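Local coordinates for Rep protein (Adeno-associated virus - 5, PDB 1M55) that probably nicks DNA at the viral origin as the metal-dependent endonuclease domain of a rolling-circle-type replication initiator, at residues A[78-83]-A[152-157]; A[157-162]-A[177-182]. One frame throughout, in Å; residues are numbered along the deposited sequence.

Interaction 1: A[78-83]-A[152-157]; sequences FVQFEK and AYLLPK. With ZN (zinc ion), chain C.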
loop_
_atom_site.group_PDB
_atom_site.type_symbol
_atom_site.label_atom_id
_atom_site.label_comp_id
_atom_site.label_asym_id
_atom_site.label_seq_id
_atom_site.Cartn_x
_atom_site.Cartn_y
_atom_site.Cartn_z
ATOM N N PHE A 78 -1.914 -5.220 5.808
ATOM C CA PHE A 78 -2.251 -3.886 6.271
ATOM C C PHE A 78 -1.549 -3.017 5.237
ATOM O O PHE A 78 -0.329 -3.073 5.099
ATOM C CB PHE A 78 -1.745 -3.556 7.677
ATOM C CG PHE A 78 -2.227 -2.214 8.172
ATOM C CD1 PHE A 78 -3.424 -2.103 8.873
ATOM C CD2 PHE A 78 -1.523 -1.046 7.864
ATOM C CE1 PHE A 78 -3.920 -0.849 9.256
ATOM C CE2 PHE A 78 -2.008 0.205 8.243
ATOM C CZ PHE A 78 -3.212 0.303 8.939
ATOM N N VAL A 79 -2.339 -2.294 4.454
ATOM C CA VAL A 79 -1.817 -1.443 3.396
ATOM C C VAL A 79 -2.230 -0.005 3.662
ATOM O O VAL A 79 -3.410 0.278 3.888
ATOM C CB VAL A 79 -2.378 -1.888 2.021
ATOM C CG1 VAL A 79 -1.860 -0.990 0.904
ATOM C CG2 VAL A 79 -2.004 -3.341 1.747
ATOM N N GLN A 80 -1.257 0.897 3.672
ATOM C CA GLN A 80 -1.549 2.303 3.904
ATOM C C GLN A 80 -1.071 3.164 2.736
ATOM O O GLN A 80 0.086 3.077 2.318
ATOM C CB GLN A 80 -0.928 2.778 5.221
ATOM C CG GLN A 80 -1.250 4.222 5.558
ATOM C CD GLN A 80 -1.092 4.514 7.030
ATOM O OE1 GLN A 80 -1.900 4.081 7.842
ATOM N NE2 GLN A 80 -0.049 5.250 7.383
ATOM N N PHE A 81 -1.993 3.949 2.185
ATOM C CA PHE A 81 -1.718 4.850 1.068
ATOM C C PHE A 81 -1.374 6.227 1.643
ATOM O O PHE A 81 -2.140 6.791 2.436
ATOM C CB PHE A 81 -2.949 4.937 0.157
ATOM C CG PHE A 81 -2.738 5.763 -1.083
ATOM C CD1 PHE A 81 -3.719 6.649 -1.516
ATOM C CD2 PHE A 81 -1.553 5.668 -1.811
ATOM C CE1 PHE A 81 -3.522 7.433 -2.655
ATOM C CE2 PHE A 81 -1.351 6.449 -2.951
ATOM C CZ PHE A 81 -2.338 7.331 -3.370
ATOM N N GLU A 82 -0.232 6.767 1.229
ATOM C CA GLU A 82 0.232 8.059 1.723
ATOM C C GLU A 82 0.681 9.010 0.622
ATOM O O GLU A 82 1.064 8.591 -0.474
ATOM C CB GLU A 82 1.414 7.863 2.683
ATOM C CG GLU A 82 1.092 7.086 3.948
ATOM C CD GLU A 82 2.321 6.795 4.790
ATOM O OE1 GLU A 82 3.420 7.291 4.462
ATOM O OE2 GLU A 82 2.191 6.063 5.786
ATOM N N LYS A 83 0.634 10.297 0.943
ATOM C CA LYS A 83 1.077 11.353 0.045
ATOM C C LYS A 83 2.412 11.793 0.651
ATOM O O LYS A 83 2.441 12.521 1.648
ATOM C CB LYS A 83 0.075 12.508 0.055
ATOM C CG LYS A 83 0.426 13.664 -0.861
ATOM C CD LYS A 83 -0.665 14.732 -0.815
ATOM C CE LYS A 83 -0.493 15.764 -1.927
ATOM N NZ LYS A 83 0.797 16.502 -1.824
ATOM N N ALA A 152 2.905 1.581 15.846
ATOM C CA ALA A 152 4.099 2.376 16.108
ATOM C C ALA A 152 4.468 3.354 15.005
ATOM O O ALA A 152 4.820 4.505 15.276
ATOM C CB ALA A 152 5.278 1.458 16.367
ATOM N N TYR A 153 4.323 2.914 13.760
ATOM C CA TYR A 153 4.742 3.716 12.623
ATOM C C TYR A 153 3.683 4.162 11.622
ATOM O O TYR A 153 3.713 5.303 11.161
ATOM C CB TYR A 153 5.836 2.933 11.904
ATOM C CG TYR A 153 6.577 3.660 10.815
ATOM C CD1 TYR A 153 7.342 4.794 11.095
ATOM C CD2 TYR A 153 6.602 3.149 9.518
ATOM C CE1 TYR A 153 8.124 5.386 10.113
ATOM C CE2 TYR A 153 7.379 3.731 8.533
ATOM C CZ TYR A 153 8.142 4.844 8.837
ATOM O OH TYR A 153 8.954 5.378 7.869
ATOM N N LEU A 154 2.756 3.275 11.276
ATOM C CA LEU A 154 1.732 3.617 10.292
ATOM C C LEU A 154 0.508 4.340 10.841
ATOM O O LEU A 154 0.081 5.350 10.278
ATOM C CB LEU A 154 1.306 2.374 9.514
ATOM C CG LEU A 154 2.436 1.653 8.773
ATOM C CD1 LEU A 154 1.857 0.462 8.023
ATOM C CD2 LEU A 154 3.140 2.601 7.809
ATOM N N LEU A 155 -0.050 3.844 11.943
ATOM C CA LEU A 155 -1.237 4.472 12.526
ATOM C C LEU A 155 -1.110 5.956 12.909
ATOM O O LEU A 155 -2.091 6.692 12.822
ATOM C CB LEU A 155 -1.770 3.663 13.717
ATOM C CG LEU A 155 -2.263 2.236 13.442
ATOM C CD1 LEU A 155 -3.049 1.737 14.648
ATOM C CD2 LEU A 155 -3.141 2.197 12.191
ATOM N N PRO A 156 0.084 6.413 13.347
ATOM C CA PRO A 156 0.265 7.823 13.723
ATOM C C PRO A 156 0.095 8.851 12.596
ATOM O O PRO A 156 -0.093 10.039 12.872
ATOM C CB PRO A 156 1.702 7.856 14.246
ATOM C CG PRO A 156 1.908 6.493 14.787
ATOM C CD PRO A 156 1.281 5.632 13.722
ATOM N N LYS A 157 0.218 8.427 11.340
ATOM C CA LYS A 157 0.086 9.362 10.224
ATOM C C LYS A 157 -1.283 10.038 10.206
ATOM O O LYS A 157 -2.303 9.395 10.457
ATOM C CB LYS A 157 0.338 8.666 8.881
ATOM C CG LYS A 157 1.804 8.586 8.463
ATOM C CD LYS A 157 2.557 7.497 9.192
ATOM C CE LYS A 157 4.042 7.526 8.851
ATOM N NZ LYS A 157 4.302 7.345 7.402
HETATM ZN ZN ZN C . 5.178 6.506 3.692
#
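Q80 and L154 face each other where strand 77-83 passes helix 149-154 and the turn after it, and their pairing shows how one amide can orient a metal ligand. With CG anti to the backbone N (chi1 -177°) and the chain extended beyond it, Q80 reaches the carbonyl of L154, the two side chains sliding past each other in opposite directions. Its NE2 gives one hydrogen bond to L154 O (2.9 Å) and another to E82 OE2 (2.9 Å), both close to the amide plane. L154 O is approached from above its carbonyl plane by NE2 and from the opposite face by K157 N, the bond that closes the type I turn of 154-157. On E82, Q80 takes the anti lone pair of OE2, whereas K157 NZ arrives on the syn side, 31° out of the carboxylate plane, in a salt bridge of 3.0 Å. E82 OE1 binds the zinc ion at 2.1 Å and also takes a weak bond from K157 NZ. K157 crosses E82 at about a right angle; the bend at chi2 (78°) keeps CD beside Q80 NE2, and that at chi4 turns NZ to the carboxylate. Toward the start of the strand the contact is apolar: L154 CD1 lies 3.7 Å from F78 CD2, L155 CD2 sits 3.8 Å from F78 CZ, and Q80 OE1 lies at the edge of the same ring. H89 and H91, on neighbouring strand 88-95, complete the protein ligands of the zinc, while L93 of that strand touches L154, and L155 continues onto helix 179-191 at L185 and V186.

Interaction 2: A[157-162]-A[177-182]; sequences KVQPEL and LNLEER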
loop_
_atom_site.group_PDB
_atom_site.type_symbol
_atom_site.label_atom_id
_atom_site.label_comp_id
_atom_site.label_asym_id
_atom_site.label_seq_id
_atom_site.Cartn_x
_atom_site.Cartn_y
_atom_site.Cartn_z
ATOM N N LYS A 157 0.218 8.427 11.340
ATOM C CA LYS A 157 0.086 9.362 10.224
ATOM C C LYS A 157 -1.283 10.038 10.206
ATOM O O LYS A 157 -2.303 9.395 10.457
ATOM C CB LYS A 157 0.338 8.666 8.881
ATOM C CG LYS A 157 1.804 8.586 8.463
ATOM C CD LYS A 157 2.557 7.497 9.192
ATOM C CE LYS A 157 4.042 7.526 8.851
ATOM N NZ LYS A 157 4.302 7.345 7.402
ATOM N N VAL A 158 -1.296 11.341 9.929
ATOM C CA VAL A 158 -2.542 12.102 9.864
ATOM C C VAL A 158 -2.663 12.699 8.462
ATOM O O VAL A 158 -1.719 12.621 7.667
ATOM C CB VAL A 158 -2.591 13.239 10.935
ATOM C CG1 VAL A 158 -2.588 12.651 12.333
ATOM C CG2 VAL A 158 -1.415 14.188 10.764
ATOM N N GLN A 159 -3.825 13.259 8.138
ATOM C CA GLN A 159 -4.026 13.863 6.823
ATOM C C GLN A 159 -3.243 15.172 6.744
ATOM O O GLN A 159 -3.083 15.859 7.755
ATOM C CB GLN A 159 -5.514 14.118 6.577
ATOM C CG GLN A 159 -6.351 12.851 6.556
ATOM C CD GLN A 159 -7.791 13.122 6.192
ATOM O OE1 GLN A 159 -8.611 13.440 7.051
ATOM N NE2 GLN A 159 -8.108 13.005 4.913
ATOM N N PRO A 160 -2.775 15.557 5.545
ATOM C CA PRO A 160 -2.920 14.878 4.252
ATOM C C PRO A 160 -1.922 13.756 3.937
ATOM O O PRO A 160 -2.033 13.123 2.883
ATOM C CB PRO A 160 -2.789 16.027 3.259
ATOM C CG PRO A 160 -1.747 16.875 3.906
ATOM C CD PRO A 160 -2.178 16.896 5.360
ATOM N N GLU A 161 -0.939 13.513 4.807
ATOM C CA GLU A 161 0.012 12.430 4.540
ATOM C C GLU A 161 -0.769 11.121 4.425
ATOM O O GLU A 161 -0.566 10.346 3.490
ATOM C CB GLU A 161 1.070 12.301 5.636
ATOM C CG GLU A 161 2.081 11.200 5.315
ATOM C CD GLU A 161 3.166 11.030 6.357
ATOM O OE1 GLU A 161 3.237 11.832 7.310
ATOM O OE2 GLU A 161 3.960 10.079 6.214
ATOM N N LEU A 162 -1.639 10.869 5.395
ATOM C CA LEU A 162 -2.480 9.677 5.368
ATOM C C LEU A 162 -3.556 9.942 4.324
ATOM O O LEU A 162 -4.257 10.955 4.393
ATOM C CB LEU A 162 -3.142 9.443 6.732
ATOM C CG LEU A 162 -4.247 8.381 6.770
ATOM C CD1 LEU A 162 -3.674 7.025 6.401
ATOM C CD2 LEU A 162 -4.890 8.337 8.145
ATOM N N LEU A 177 -9.483 3.637 8.675
ATOM C CA LEU A 177 -9.990 4.924 8.213
ATOM C C LEU A 177 -10.546 5.800 9.331
ATOM O O LEU A 177 -11.342 6.714 9.076
ATOM C CB LEU A 177 -11.064 4.708 7.144
ATOM C CG LEU A 177 -10.658 3.899 5.908
ATOM C CD1 LEU A 177 -11.851 3.753 4.984
ATOM C CD2 LEU A 177 -9.511 4.580 5.187
ATOM N N ASN A 178 -10.115 5.544 10.562
ATOM C CA ASN A 178 -10.600 6.323 11.691
ATOM C C ASN A 178 -9.456 6.853 12.550
ATOM O O ASN A 178 -8.732 6.090 13.193
ATOM C CB ASN A 178 -11.578 5.508 12.537
ATOM C CG ASN A 178 -12.327 6.365 13.539
ATOM O OD1 ASN A 178 -11.789 6.734 14.583
ATOM N ND2 ASN A 178 -13.566 6.710 13.212
ATOM N N LEU A 179 -9.305 8.174 12.527
ATOM C CA LEU A 179 -8.274 8.893 13.272
ATOM C C LEU A 179 -8.417 8.757 14.787
ATOM O O LEU A 179 -7.425 8.641 15.504
ATOM C CB LEU A 179 -8.297 10.370 12.875
ATOM C CG LEU A 179 -7.939 10.657 11.413
ATOM C CD1 LEU A 179 -8.439 12.028 11.006
ATOM C CD2 LEU A 179 -6.432 10.537 11.211
ATOM N N GLU A 180 -9.653 8.747 15.273
ATOM C CA GLU A 180 -9.899 8.621 16.705
ATOM C C GLU A 180 -9.433 7.243 17.188
ATOM O O GLU A 180 -8.777 7.124 18.227
ATOM C CB GLU A 180 -11.384 8.833 16.995
ATOM C CG GLU A 180 -11.691 9.175 18.435
ATOM C CD GLU A 180 -11.052 10.476 18.890
ATOM O OE1 GLU A 180 -11.174 11.498 18.181
ATOM O OE2 GLU A 180 -10.434 10.476 19.969
ATOM N N GLU A 181 -9.738 6.209 16.407
ATOM C CA GLU A 181 -9.327 4.850 16.744
ATOM C C GLU A 181 -7.796 4.736 16.663
ATOM O O GLU A 181 -7.172 4.068 17.492
ATOM C CB GLU A 181 -10.011 3.835 15.816
ATOM C CG GLU A 181 -9.550 2.383 15.980
ATOM C CD GLU A 181 -9.951 1.735 17.301
ATOM O OE1 GLU A 181 -10.526 2.413 18.177
ATOM O OE2 GLU A 181 -9.686 0.526 17.461
ATOM N N ARG A 182 -7.194 5.384 15.665
ATOM C CA ARG A 182 -5.738 5.366 15.523
ATOM C C ARG A 182 -5.116 5.992 16.768
ATOM O O ARG A 182 -4.163 5.455 17.332
ATOM C CB ARG A 182 -5.305 6.136 14.274
ATOM C CG ARG A 182 -5.566 5.379 12.981
ATOM C CD ARG A 182 -5.386 6.246 11.742
ATOM N NE ARG A 182 -5.491 5.438 10.528
ATOM C CZ ARG A 182 -4.466 5.138 9.735
ATOM N NH1 ARG A 182 -3.246 5.591 10.011
ATOM N NH2 ARG A 182 -4.646 4.331 8.699
#
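The first turn of helix 179-191 meets the loop that leads into strand 162-167, with L179 and R182 on the helix side facing L162. N178 is the N-cap: its OD1 accepts a capping bond from E181 N (2.8 Å, 155° at the hydrogen), in the carbonyl plane and on a lone pair. Next along the helix, L179 brings CD2 to within 4.1 Å of L162 CD2. L162 CD2 is also set over the centre of the R182 guanidinium, 3.6 Å from CZ, while L162 CD1 leans on NH2 at 3.7 Å. The two side chains come from opposite directions; R182, extended from CG to NE, presents a face of its guanidinium to the branched end of L162. On the loop itself, K157 NZ bridges to E161 OE2 at 3.0 Å. Around R182, NE bonds to A175 O, NH1 to L155 O, and NH2 to A176 O and to Q80 OE1. The guanidinium therefore spends its N-H groups on carbonyl oxygens and offers a face to hydrocarbon, which lets a buried cation be satisfied beside an apolar side chain.

The two contacts, their centres about 8 Å apart, follow one another along the chain and share K157, whose NZ serves E82 in interaction 1 and E161 in interaction 2. They also touch directly. R182 NH2 of interaction 2 hydrogen-bonds to Q80 OE1 of interaction 1 (2.9 Å), so the amide bonded to the zinc ligand E82 is itself held by the helix 179-191 side. A probable backbone bond, K83 N to E161 O (2.8 Å), ties the loop to the strand. Layers thus build outward from the zinc: E82 binds it, Q80 and K157, both bonded to its carboxylate, probably hold E82 in place, and R182 and E161 back these in turn, consistent with a nuclease centre of the HUH family.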